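Local coordinates for cell division GTPase FtsZ, diverged (Clostridium botulinum C, PDB 3V3T), which is a diverged member of the tubulin/FtsZ family, related to TubZ, with a Rossmann-like GTPase domain followed by a tubulin-type C-terminal domain, at residues Pro109-Ala114 and Lys121-Val126; Val128-Thr133 and Gln295-Ile300; Val256-Ile261 and Thr271-Asn276. The protein carries 1 engineered substitution. All blocks are in the same frame, centred on the assembly; numbering follows the deposited sequence. Where two conformers were deposited one is given.

Interaction 1: Pro109-Ala114 and Lys121-Val126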
ATOM      1  N   PRO A 109       5.065   9.967 -11.793  1.00 32.89           N
ATOM      2  CA  PRO A 109       6.336  10.233 -12.469  1.00 37.11           C
ATOM      3  C   PRO A 109       7.535   9.865 -11.604  1.00 34.46           C
ATOM      4  O   PRO A 109       8.461   9.221 -12.095  1.00 39.20           O
ATOM      5  CB  PRO A 109       6.309  11.750 -12.717  1.00 43.10           C
ATOM      6  CG  PRO A 109       4.881  12.146 -12.612  1.00 42.73           C
ATOM      7  CD  PRO A 109       4.226  11.171 -11.665  1.00 28.40           C
ATOM      8  N   ILE A 110       7.529  10.261 -10.336  1.00 30.05           N
ATOM      9  CA  ILE A 110       8.682   9.978  -9.478  1.00 38.94           C
ATOM     10  C   ILE A 110       8.927   8.484  -9.338  1.00 35.66           C
ATOM     11  O   ILE A 110      10.063   8.022  -9.412  1.00 38.66           O
ATOM     12  CB  ILE A 110       8.565  10.631  -8.094  1.00 44.14           C
ATOM     13  CG1 ILE A 110       8.521  12.147  -8.238  1.00 48.62           C
ATOM     14  CG2 ILE A 110       9.770  10.306  -7.259  1.00 41.45           C
ATOM     15  CD1 ILE A 110       8.753  12.867  -6.942  1.00 52.01           C
ATOM     16  N   LEU A 111       7.853   7.724  -9.168  1.00 40.36           N
ATOM     17  CA  LEU A 111       7.961   6.268  -9.116  1.00 32.96           C
ATOM     18  C   LEU A 111       8.464   5.701 -10.458  1.00 35.64           C
ATOM     19  O   LEU A 111       9.398   4.905 -10.491  1.00 36.92           O
ATOM     20  CB  LEU A 111       6.618   5.676  -8.713  1.00 28.32           C
ATOM     21  CG  LEU A 111       6.253   4.203  -8.841  1.00 32.91           C
ATOM     22  CD1 LEU A 111       7.346   3.320  -8.314  1.00 38.44           C
ATOM     23  CD2 LEU A 111       4.981   4.005  -8.033  1.00 30.88           C
ATOM     24  N   GLY A 112       7.873   6.133 -11.566  1.00 31.51           N
ATOM     25  CA  GLY A 112       8.330   5.670 -12.868  1.00 31.37           C
ATOM     26  C   GLY A 112       9.796   6.016 -13.123  1.00 36.19           C
ATOM     27  O   GLY A 112      10.556   5.211 -13.657  1.00 34.79           O
ATOM     28  N   LEU A 113      10.193   7.222 -12.734  1.00 32.40           N
ATOM     29  CA  LEU A 113      11.554   7.681 -12.939  1.00 33.59           C
ATOM     30  C   LEU A 113      12.557   6.954 -12.043  1.00 46.83           C
ATOM     31  O   LEU A 113      13.658   6.607 -12.493  1.00 39.19           O
ATOM     32  CB  LEU A 113      11.637   9.193 -12.732  1.00 38.35           C
ATOM     33  CG  LEU A 113      13.024   9.812 -12.862  1.00 47.38           C
ATOM     34  CD1 LEU A 113      13.634   9.458 -14.200  1.00 51.17           C
ATOM     35  CD2 LEU A 113      12.933  11.317 -12.709  1.00 53.67           C
ATOM     36  N   ALA A 114      12.181   6.717 -10.786  1.00 40.05           N
ATOM     37  CA  ALA A 114      13.048   5.996  -9.851  1.00 34.84           C
ATOM     38  C   ALA A 114      13.251   4.550 -10.280  1.00 34.23           C
ATOM     39  O   ALA A 114      14.361   4.025 -10.207  1.00 39.35           O
ATOM     40  CB  ALA A 114      12.480   6.048  -8.422  1.00 30.72           C
ATOM     41  N   LYS A 121      16.645  -1.978  -7.258  1.00 46.28           N
ATOM     42  CA  LYS A 121      15.785  -1.826  -6.087  1.00 44.83           C
ATOM     43  C   LYS A 121      14.366  -2.291  -6.392  1.00 36.61           C
ATOM     44  O   LYS A 121      13.944  -2.310  -7.550  1.00 38.78           O
ATOM     45  CB  LYS A 121      15.769  -0.372  -5.586  1.00 47.78           C
ATOM     46  CG  LYS A 121      17.129   0.134  -5.111  1.00 60.74           C
ATOM     47  CD  LYS A 121      17.016   1.496  -4.430  1.00 64.11           C
ATOM     48  CE  LYS A 121      18.391   2.100  -4.125  1.00 58.06           C
ATOM     49  NZ  LYS A 121      19.199   1.287  -3.163  1.00 59.05           N
ATOM     50  N   HIS A 122      13.640  -2.685  -5.350  1.00 30.33           N
ATOM     51  CA  HIS A 122      12.231  -3.016  -5.494  0.51 29.49           C
ATOM     52  C   HIS A 122      11.357  -1.830  -5.120  1.00 28.49           C
ATOM     53  O   HIS A 122      11.618  -1.138  -4.135  0.76 30.44           O
ATOM     54  CB  HIS A 122      11.819  -4.221  -4.648  0.51 30.48           C
ATOM     55  CG  HIS A 122      10.360  -4.529  -4.758  0.51 34.16           C
ATOM     56  ND1 HIS A 122       9.823  -5.200  -5.834  0.51 35.81           N
ATOM     57  CD2 HIS A 122       9.315  -4.190  -3.965  0.51 27.66           C
ATOM     58  CE1 HIS A 122       8.513  -5.289  -5.684  0.51 26.24           C
ATOM     59  NE2 HIS A 122       8.180  -4.685  -4.560  0.51 20.55           N
ATOM     60  N   PHE A 123      10.332  -1.583  -5.932  1.00 26.87           N
ATOM     61  CA  PHE A 123       9.432  -0.458  -5.701  1.00 24.53           C
ATOM     62  C   PHE A 123       8.012  -0.899  -5.455  1.00 29.14           C
ATOM     63  O   PHE A 123       7.514  -1.837  -6.082  1.00 26.94           O
ATOM     64  CB  PHE A 123       9.478   0.555  -6.849  1.00 30.88           C
ATOM     65  CG  PHE A 123      10.789   1.264  -6.958  1.00 36.68           C
ATOM     66  CD1 PHE A 123      11.031   2.412  -6.234  1.00 36.31           C
ATOM     67  CD2 PHE A 123      11.795   0.761  -7.755  1.00 35.26           C
ATOM     68  CE1 PHE A 123      12.246   3.054  -6.319  1.00 34.75           C
ATOM     69  CE2 PHE A 123      13.009   1.401  -7.843  1.00 33.67           C
ATOM     70  CZ  PHE A 123      13.231   2.551  -7.122  1.00 35.62           C
ATOM     71  N   GLY A 124       7.362  -0.204  -4.531  1.00 27.88           N
ATOM     72  CA  GLY A 124       5.973  -0.463  -4.242  1.00 20.73           C
ATOM     73  C   GLY A 124       5.191   0.829  -4.142  1.00 23.19           C
ATOM     74  O   GLY A 124       5.747   1.931  -4.091  1.00 24.23           O
ATOM     75  N   PHE A 125       3.879   0.676  -4.108  1.00 20.83           N
ATOM     76  CA  PHE A 125       2.970   1.799  -4.104  1.00 20.33           C
ATOM     77  C   PHE A 125       1.796   1.474  -3.199  1.00 24.25           C
ATOM     78  O   PHE A 125       1.126   0.449  -3.384  1.00 21.74           O
ATOM     79  CB  PHE A 125       2.449   2.054  -5.514  1.00 20.14           C
ATOM     80  CG  PHE A 125       1.370   3.115  -5.578  1.00 25.72           C
ATOM     81  CD1 PHE A 125       1.644   4.421  -5.197  1.00 24.28           C
ATOM     82  CD2 PHE A 125       0.097   2.807  -6.036  1.00 23.26           C
ATOM     83  CE1 PHE A 125       0.671   5.401  -5.247  1.00 24.44           C
ATOM     84  CE2 PHE A 125      -0.888   3.776  -6.100  1.00 24.62           C
ATOM     85  CZ  PHE A 125      -0.608   5.079  -5.705  1.00 25.07           C
ATOM     86  N   VAL A 126       1.569   2.330  -2.205  1.00 25.44           N
ATOM     87  CA  VAL A 126       0.352   2.261  -1.413  1.00 21.73           C
ATOM     88  C   VAL A 126      -0.536   3.405  -1.877  1.00 23.50           C
ATOM     89  O   VAL A 126      -0.203   4.564  -1.678  1.00 23.99           O
ATOM     90  CB  VAL A 126       0.649   2.434   0.075  1.00 27.37           C
ATOM     91  CG1 VAL A 126      -0.641   2.348   0.898  1.00 26.02           C
ATOM     92  CG2 VAL A 126       1.652   1.399   0.532  1.00 18.35           C
TER
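L111 and F123 form the closest CA pair, 7.7 Å apart, between the short helix segment 109-114 and strand segment 122-126. The axes of the two pass 9.7 Å from each other, and their N-to-C directions differ by 167°, so helix and strand run almost antiparallel. This is the second half of a beta-alpha-beta crossover in the Rossmann-like GTPase domain: the chain leaves strand 91-97, returns along helix 101-117 and enters strand 122-129, which lies beside the first strand in the sheet. No hydrogen bond joins the two segments; the contact is apolar and buried, with 219 Å² of surface covered in total.

L111 uses both of its delta methyls. Its CG lies opposite the backbone N (chi1 166°), which carries the two methyls nearer the strand than the CB direction alone would. CD1 rests 3.8 Å from F123 CB, and the two side chains slide past each other in opposite directions. CD2 reaches the other aromatic residue, lying 4.1 Å from F125 CB, where the side chains cross at about a right angle. F123 and F125 both point at the helix, as expected of alternate strand residues, while G124 between them has no side chain. I159, in the loop before strand 160-165, touches L111 and both phenylalanines and so closes over the same apolar cluster.

One turn further along the helix, A114 meets the far end of the F123 ring. The approach of its carbonyl to that ring is oblique, with A114 O 3.6 Å from F123 CZ. The methyl is engaged too: A114 CB lies 3.7 Å from F123 CE1.

Interaction 2: Val128-Thr133 and Gln295-Ile300; sequences VLPKAT and QMMNEI
The end of a parallel strand of the Rossmann-like GTPase domain, and the chain that leaves it, here pack against helix 291-306, the last in the model: L129 and P130 meet M297, and A132 meets I300. L129 is the last residue of strand 122-129, and P130-A132 continue as loop. The closest CA pair is A132 with I300, at 6.8 Å. With 161 residues between the segments, the contact brings the last helix of the model back to the GTPase domain. It buries 186 Å² in all, and no hydrogen bond crosses it.

M297 supplies the deeper half. The CB bond runs past the strand segment, but the chain then turns in: CG lies opposite the carbonyl carbon, chi2 is extended, and the chain bends at chi3 (-56°). Sulfur and methyl end at nearly equal distance from the leucine: L129 CD2 is 4.1 Å from M297 SD and 4.0 Å from M297 CE. The sulfur sits against the proline ring, with M297 SD 3.7 Å from P130 CD. P130 CG is also close to that sulfur, at 3.9 Å, so two adjacent ring carbons share it; the two side chains cross at about a right angle. H139 and I143 touch M297 too, so helix 136-152 also packs on this side chain.

I300, one turn later, makes the shallower half, with its CB directed at the loop. H139 touches it as well, while the A132 backbone N is held by N167 OD1. The two branches of I300 divide their work: the CD1 methyl lies 4.2 Å from A132 CB, whereas the CG2 methyl approaches the backbone, 3.7 Å from A132 O.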
ATOM      1  N   VAL A 128      -4.565   5.093  -1.843  1.00 20.31           N
ATOM      2  CA  VAL A 128      -5.906   5.103  -1.291  1.00 25.39           C
ATOM      3  C   VAL A 128      -6.918   5.631  -2.302  1.00 26.40           C
ATOM      4  O   VAL A 128      -6.802   6.757  -2.775  1.00 25.68           O
ATOM      5  CB  VAL A 128      -5.984   5.963  -0.010  1.00 30.22           C
ATOM      6  CG1 VAL A 128      -7.355   5.796   0.648  1.00 21.64           C
ATOM      7  CG2 VAL A 128      -4.883   5.568   0.972  1.00 28.07           C
ATOM      8  N   LEU A 129      -7.907   4.804  -2.636  1.00 25.92           N
ATOM      9  CA  LEU A 129      -9.015   5.235  -3.480  1.00 24.29           C
ATOM     10  C   LEU A 129     -10.007   6.061  -2.660  1.00 25.48           C
ATOM     11  O   LEU A 129     -10.200   5.808  -1.476  1.00 31.62           O
ATOM     12  CB  LEU A 129      -9.731   4.022  -4.072  1.00 24.47           C
ATOM     13  CG  LEU A 129      -8.925   3.066  -4.950  1.00 27.13           C
ATOM     14  CD1 LEU A 129      -9.726   1.778  -5.179  1.00 21.03           C
ATOM     15  CD2 LEU A 129      -8.587   3.721  -6.277  1.00 21.47           C
ATOM     16  N   PRO A 130     -10.638   7.059  -3.288  1.00 23.08           N
ATOM     17  CA  PRO A 130     -11.566   7.956  -2.592  1.00 25.61           C
ATOM     18  C   PRO A 130     -12.934   7.314  -2.352  1.00 36.29           C
ATOM     19  O   PRO A 130     -13.317   6.427  -3.107  1.00 30.23           O
ATOM     20  CB  PRO A 130     -11.711   9.122  -3.578  1.00 27.13           C
ATOM     21  CG  PRO A 130     -11.504   8.487  -4.927  1.00 25.70           C
ATOM     22  CD  PRO A 130     -10.490   7.393  -4.719  1.00 23.08           C
ATOM     23  N   LYS A 131     -13.657   7.761  -1.322  1.00 36.47           N
ATOM     24  CA  LYS A 131     -15.034   7.328  -1.094  1.00 36.34           C
ATOM     25  C   LYS A 131     -15.909   7.691  -2.291  1.00 42.34           C
ATOM     26  O   LYS A 131     -15.665   8.706  -2.968  1.00 39.28           O
ATOM     27  CB  LYS A 131     -15.646   8.049   0.107  1.00 43.84           C
ATOM     28  CG  LYS A 131     -15.077   7.761   1.468  1.00 48.65           C
ATOM     29  CD  LYS A 131     -15.781   8.670   2.488  1.00 54.30           C
ATOM     30  CE  LYS A 131     -15.323   8.404   3.913  1.00 59.66           C
ATOM     31  NZ  LYS A 131     -15.689   7.014   4.331  1.00 66.35           N
ATOM     32  N   ALA A 132     -16.952   6.894  -2.513  1.00 36.25           N
ATOM     33  CA  ALA A 132     -17.990   7.191  -3.511  1.00 44.48           C
ATOM     34  C   ALA A 132     -18.640   8.568  -3.370  1.00 48.45           C
ATOM     35  O   ALA A 132     -19.145   9.125  -4.349  1.00 51.39           O
ATOM     36  CB  ALA A 132     -19.078   6.110  -3.490  1.00 42.57           C
ATOM     37  N   THR A 133     -18.655   9.113  -2.158  1.00 43.85           N
ATOM     38  CA  THR A 133     -19.299  10.401  -1.932  1.00 43.06           C
ATOM     39  C   THR A 133     -18.435  11.587  -2.345  1.00 46.30           C
ATOM     40  O   THR A 133     -18.932  12.696  -2.477  1.00 46.50           O
ATOM     41  CB  THR A 133     -19.716  10.591  -0.458  1.00 65.53           C
ATOM     42  OG1 THR A 133     -18.579  10.405   0.398  1.00 57.45           O
ATOM     43  CG2 THR A 133     -20.822   9.607  -0.077  1.00 64.86           C
ATOM     44  N   GLN A 295     -12.164   0.877 -11.720  1.00 44.18           N
ATOM     45  CA  GLN A 295     -12.965   1.361 -12.839  1.00 52.72           C
ATOM     46  C   GLN A 295     -14.368   1.795 -12.421  1.00 53.30           C
ATOM     47  O   GLN A 295     -15.032   2.527 -13.152  1.00 55.41           O
ATOM     48  CB  GLN A 295     -13.021   0.324 -13.962  1.00 59.05           C
ATOM     49  CG  GLN A 295     -11.706   0.206 -14.734  1.00 75.11           C
ATOM     50  CD  GLN A 295     -11.673  -0.985 -15.691  1.00 91.45           C
ATOM     51  OE1 GLN A 295     -10.653  -1.674 -15.817  1.00 89.76           O
ATOM     52  NE2 GLN A 295     -12.790  -1.227 -16.373  1.00 99.62           N
ATOM     53  N   MET A 296     -14.821   1.356 -11.252  1.00 46.38           N
ATOM     54  CA  MET A 296     -16.132   1.778 -10.770  1.00 50.07           C
ATOM     55  C   MET A 296     -16.176   3.295 -10.607  1.00 46.71           C
ATOM     56  O   MET A 296     -17.225   3.916 -10.753  1.00 48.67           O
ATOM     57  CB  MET A 296     -16.473   1.104  -9.442  1.00 55.68           C
ATOM     58  CG  MET A 296     -16.612  -0.402  -9.536  1.00 66.70           C
ATOM     59  SD  MET A 296     -17.516  -1.087  -8.138  1.00110.03           S
ATOM     60  CE  MET A 296     -19.207  -0.780  -8.674  1.00 67.82           C
ATOM     61  N   MET A 297     -15.029   3.893 -10.306  1.00 44.39           N
ATOM     62  CA  MET A 297     -14.972   5.343 -10.163  1.00 46.65           C
ATOM     63  C   MET A 297     -15.488   6.051 -11.418  1.00 53.67           C
ATOM     64  O   MET A 297     -16.040   7.148 -11.333  1.00 60.30           O
ATOM     65  CB  MET A 297     -13.560   5.800  -9.813  1.00 37.74           C
ATOM     66  CG  MET A 297     -13.103   5.372  -8.431  1.00 30.04           C
ATOM     67  SD  MET A 297     -11.489   6.060  -7.996  1.00 44.51           S
ATOM     68  CE  MET A 297     -10.452   5.485  -9.337  1.00 36.59           C
ATOM     69  N   ASN A 298     -15.328   5.420 -12.579  1.00 54.12           N
ATOM     70  CA  ASN A 298     -15.864   5.981 -13.816  1.00 60.62           C
ATOM     71  C   ASN A 298     -17.378   6.118 -13.768  1.00 65.34           C
ATOM     72  O   ASN A 298     -17.937   7.099 -14.259  1.00 66.49           O
ATOM     73  CB  ASN A 298     -15.440   5.156 -15.028  1.00 61.76           C
ATOM     74  CG  ASN A 298     -14.015   5.436 -15.437  1.00 69.44           C
ATOM     75  OD1 ASN A 298     -13.654   6.582 -15.695  1.00 71.62           O
ATOM     76  ND2 ASN A 298     -13.183   4.396 -15.465  1.00 76.42           N
ATOM     77  N   GLU A 299     -18.036   5.139 -13.158  1.00 65.43           N
ATOM     78  CA  GLU A 299     -19.485   5.194 -13.009  1.00 67.46           C
ATOM     79  C   GLU A 299     -19.896   6.334 -12.073  1.00 65.17           C
ATOM     80  O   GLU A 299     -20.940   6.952 -12.262  1.00 65.52           O
ATOM     81  CB  GLU A 299     -20.025   3.859 -12.497  1.00 67.36           C
ATOM     82  CG  GLU A 299     -21.514   3.667 -12.731  1.00 85.16           C
ATOM     83  CD  GLU A 299     -21.913   2.201 -12.761  1.00 98.38           C
ATOM     84  OE1 GLU A 299     -21.078   1.346 -12.382  1.00 97.36           O
ATOM     85  OE2 GLU A 299     -23.057   1.904 -13.171  1.00107.13           O
ATOM     86  N   ILE A 300     -19.076   6.603 -11.060  1.00 54.19           N
ATOM     87  CA  ILE A 300     -19.340   7.704 -10.144  1.00 57.20           C
ATOM     88  C   ILE A 300     -19.214   9.030 -10.880  1.00 55.51           C
ATOM     89  O   ILE A 300     -20.046   9.926 -10.734  1.00 60.45           O
ATOM     90  CB  ILE A 300     -18.340   7.718  -8.975  1.00 61.40           C
ATOM     91  CG1 ILE A 300     -18.313   6.363  -8.256  1.00 59.41           C
ATOM     92  CG2 ILE A 300     -18.656   8.869  -8.032  1.00 56.23           C
ATOM     93  CD1 ILE A 300     -19.648   5.949  -7.694  1.00 65.14           C
TER

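Interaction 3: Val256-Ile261 and Thr271-Asn276; sequences VDVEAI and TFKGYN
V258 and K273 make the apolar part of a contact within the beta-alpha-beta unit of strand 247-252, helix 258-265 and strand 270-275, in the tubulin-type C-terminal domain. Within this chain, strand 270-275 is outermost at one edge of the sheet, and the helix start and nearby V256 pack on this strand near the surface, burying 168 Å² in total. The V258 and K273 CA atoms are 8.6 Å apart, a gap spanned by side chains: V258 CG2 touches the lysine's aliphatic chain, 3.9 Å from K273 CD. V258 also rests on I250 of the neighbouring strand 247-252.

The polar part is weak. K273 is fully extended, with CG opposite the backbone N (chi1 -180°) and the later torsions all near 180°, so its ammonium group travels past V258 to the chain just before the helix. There K273 NZ makes a weak, long hydrogen bond of 3.5 Å to V256 O. A second weak bond, 3.2 Å from K273 NZ to Y275 OH, ties the same nitrogen to its own strand two residues on.

A capping bond within 256-261 accompanies the contact without crossing it. D257, the N-cap of helix 258-265, sits between the two contacting valines but points away from the strand. Its carboxylate accepts weakly from the first turn, with E259 N 3.1 Å from D257 OD1 and an N-H...O angle of 131°.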
ATOM      1  N   VAL A 256      -3.995 -24.699  11.483  1.00 60.55           N
ATOM      2  CA  VAL A 256      -5.177 -24.416  10.679  1.00 56.17           C
ATOM      3  C   VAL A 256      -5.182 -25.245   9.408  1.00 58.12           C
ATOM      4  O   VAL A 256      -4.173 -25.836   9.034  1.00 63.55           O
ATOM      5  CB  VAL A 256      -5.289 -22.924  10.321  1.00 52.52           C
ATOM      6  CG1 VAL A 256      -5.337 -22.082  11.587  1.00 53.56           C
ATOM      7  CG2 VAL A 256      -4.127 -22.498   9.423  1.00 51.23           C
ATOM      8  N   ASP A 257      -6.332 -25.288   8.752  1.00 61.80           N
ATOM      9  CA  ASP A 257      -6.469 -25.983   7.487  1.00 54.77           C
ATOM     10  C   ASP A 257      -6.093 -25.024   6.364  1.00 50.94           C
ATOM     11  O   ASP A 257      -6.876 -24.156   5.980  1.00 51.23           O
ATOM     12  CB  ASP A 257      -7.911 -26.460   7.318  1.00 56.84           C
ATOM     13  CG  ASP A 257      -8.175 -27.054   5.949  1.00 66.17           C
ATOM     14  OD1 ASP A 257      -7.201 -27.339   5.226  1.00 63.60           O
ATOM     15  OD2 ASP A 257      -9.361 -27.255   5.606  1.00 79.62           O
ATOM     16  N   VAL A 258      -4.888 -25.183   5.836  1.00 56.97           N
ATOM     17  CA  VAL A 258      -4.373 -24.261   4.829  1.00 56.94           C
ATOM     18  C   VAL A 258      -5.150 -24.338   3.520  1.00 56.39           C
ATOM     19  O   VAL A 258      -5.225 -23.359   2.781  1.00 56.39           O
ATOM     20  CB  VAL A 258      -2.884 -24.509   4.571  1.00 58.23           C
ATOM     21  CG1 VAL A 258      -2.503 -24.031   3.192  1.00 62.53           C
ATOM     22  CG2 VAL A 258      -2.051 -23.816   5.635  1.00 55.56           C
ATOM     23  N   GLU A 259      -5.742 -25.492   3.231  1.00 57.60           N
ATOM     24  CA  GLU A 259      -6.535 -25.627   2.012  1.00 66.16           C
ATOM     25  C   GLU A 259      -7.833 -24.815   2.077  1.00 60.87           C
ATOM     26  O   GLU A 259      -8.336 -24.357   1.055  1.00 60.25           O
ATOM     27  CB  GLU A 259      -6.836 -27.094   1.692  1.00 73.01           C
ATOM     28  CG  GLU A 259      -6.968 -27.361   0.198  1.00 80.61           C
ATOM     29  CD  GLU A 259      -5.689 -27.026  -0.568  1.00 86.95           C
ATOM     30  OE1 GLU A 259      -4.587 -27.127   0.023  1.00 88.08           O
ATOM     31  OE2 GLU A 259      -5.787 -26.662  -1.760  1.00 85.26           O
ATOM     32  N   ALA A 260      -8.374 -24.638   3.277  1.00 54.53           N
ATOM     33  CA  ALA A 260      -9.583 -23.841   3.445  1.00 50.28           C
ATOM     34  C   ALA A 260      -9.302 -22.342   3.321  1.00 49.66           C
ATOM     35  O   ALA A 260     -10.164 -21.579   2.903  1.00 55.40           O
ATOM     36  CB  ALA A 260     -10.255 -24.156   4.781  1.00 51.00           C
ATOM     37  N   ILE A 261      -8.100 -21.918   3.695  1.00 56.07           N
ATOM     38  CA  ILE A 261      -7.728 -20.516   3.567  1.00 45.46           C
ATOM     39  C   ILE A 261      -7.579 -20.174   2.100  1.00 46.17           C
ATOM     40  O   ILE A 261      -8.057 -19.142   1.650  1.00 51.50           O
ATOM     41  CB  ILE A 261      -6.400 -20.200   4.294  1.00 45.76           C
ATOM     42  CG1 ILE A 261      -6.564 -20.360   5.809  1.00 42.96           C
ATOM     43  CG2 ILE A 261      -5.892 -18.789   3.924  1.00 36.46           C
ATOM     44  CD1 ILE A 261      -5.292 -20.150   6.583  1.00 41.45           C
ATOM     45  N   THR A 271       3.430 -21.266  -0.825  1.00 43.47           N
ATOM     46  CA  THR A 271       2.999 -20.847   0.505  1.00 46.15           C
ATOM     47  C   THR A 271       4.143 -20.947   1.512  1.00 48.35           C
ATOM     48  O   THR A 271       4.917 -21.898   1.480  1.00 54.62           O
ATOM     49  CB  THR A 271       1.836 -21.731   1.005  1.00 45.07           C
ATOM     50  OG1 THR A 271       0.740 -21.638   0.088  1.00 39.56           O
ATOM     51  CG2 THR A 271       1.383 -21.277   2.370  1.00 44.74           C
ATOM     52  N   PHE A 272       4.248 -19.950   2.386  1.00 45.76           N
ATOM     53  CA  PHE A 272       5.114 -20.025   3.554  1.00 42.37           C
ATOM     54  C   PHE A 272       4.190 -20.007   4.763  1.00 48.32           C
ATOM     55  O   PHE A 272       3.413 -19.064   4.936  1.00 46.02           O
ATOM     56  CB  PHE A 272       6.063 -18.817   3.637  1.00 43.72           C
ATOM     57  CG  PHE A 272       6.649 -18.394   2.316  1.00 40.79           C
ATOM     58  CD1 PHE A 272       7.506 -19.218   1.627  1.00 43.35           C
ATOM     59  CD2 PHE A 272       6.346 -17.163   1.777  1.00 40.87           C
ATOM     60  CE1 PHE A 272       8.039 -18.827   0.418  1.00 48.55           C
ATOM     61  CE2 PHE A 272       6.877 -16.765   0.570  1.00 40.51           C
ATOM     62  CZ  PHE A 272       7.727 -17.602  -0.111  1.00 44.18           C
ATOM     63  N   LYS A 273       4.264 -21.041   5.595  1.00 55.83           N
ATOM     64  CA  LYS A 273       3.415 -21.120   6.780  1.00 55.13           C
ATOM     65  C   LYS A 273       4.228 -21.047   8.069  1.00 61.73           C
ATOM     66  O   LYS A 273       5.384 -21.502   8.134  1.00 51.72           O
ATOM     67  CB  LYS A 273       2.562 -22.396   6.779  1.00 62.26           C
ATOM     68  CG  LYS A 273       1.653 -22.518   8.006  1.00 70.73           C
ATOM     69  CD  LYS A 273       0.935 -23.862   8.091  1.00 80.65           C
ATOM     70  CE  LYS A 273       0.082 -23.939   9.367  1.00 86.87           C
ATOM     71  NZ  LYS A 273      -0.791 -25.148   9.457  1.00 85.23           N
ATOM     72  N   GLY A 274       3.610 -20.474   9.097  1.00 58.81           N
ATOM     73  CA  GLY A 274       4.245 -20.366  10.390  1.00 53.58           C
ATOM     74  C   GLY A 274       3.237 -20.113  11.487  1.00 54.94           C
ATOM     75  O   GLY A 274       2.028 -20.099  11.249  1.00 57.54           O
ATOM     76  N   TYR A 275       3.747 -19.907  12.696  1.00 57.23           N
ATOM     77  CA  TYR A 275       2.901 -19.631  13.846  1.00 62.65           C
ATOM     78  C   TYR A 275       3.361 -18.384  14.586  1.00 55.45           C
ATOM     79  O   TYR A 275       4.500 -17.939  14.437  1.00 63.26           O
ATOM     80  CB  TYR A 275       2.875 -20.846  14.781  1.00 59.67           C
ATOM     81  CG  TYR A 275       2.402 -22.091  14.070  1.00 73.73           C
ATOM     82  CD1 TYR A 275       1.042 -22.366  13.930  1.00 59.23           C
ATOM     83  CD2 TYR A 275       3.312 -22.976  13.507  1.00 73.87           C
ATOM     84  CE1 TYR A 275       0.604 -23.498  13.257  1.00 69.21           C
ATOM     85  CE2 TYR A 275       2.885 -24.113  12.837  1.00 77.25           C
ATOM     86  CZ  TYR A 275       1.531 -24.368  12.714  1.00 75.41           C
ATOM     87  OH  TYR A 275       1.118 -25.501  12.050  1.00 73.47           O
ATOM     88  N   ASN A 276       2.460 -17.811  15.371  1.00 56.26           N
ATOM     89  CA  ASN A 276       2.830 -16.754  16.290  1.00 67.85           C
ATOM     90  C   ASN A 276       1.889 -16.794  17.472  1.00 68.23           C
ATOM     91  O   ASN A 276       0.910 -17.530  17.458  1.00 68.63           O
ATOM     92  CB  ASN A 276       2.806 -15.384  15.613  1.00 69.66           C
ATOM     93  CG  ASN A 276       1.404 -14.872  15.386  1.00 69.10           C
ATOM     94  OD1 ASN A 276       0.914 -14.020  16.128  1.00 70.23           O
ATOM     95  ND2 ASN A 276       0.745 -15.392  14.359  1.00 67.60           N
TER

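How the interactions relate
All three contacts reach one continuous sheet, which runs through the GTPase and C-terminal domains. Interactions 1 and 2 follow each other along strand 122-129: its first part faces helix 101-117, and its end, with the loop beyond, meets helix 291-306. Their centres are 23 Å apart, and they adjoin in sequence without otherwise touching. Interaction 3 belongs to the C-terminal domain, at the strand 270-275 edge; its centre lies 31 Å from that of interaction 1 and 34 Å from that of interaction 2, with nearest atoms about 13 and 22 Å away. In sequence, interaction 3 falls between the two segments of interaction 2, whose second, on the last modelled helix, packs on the GTPase domain.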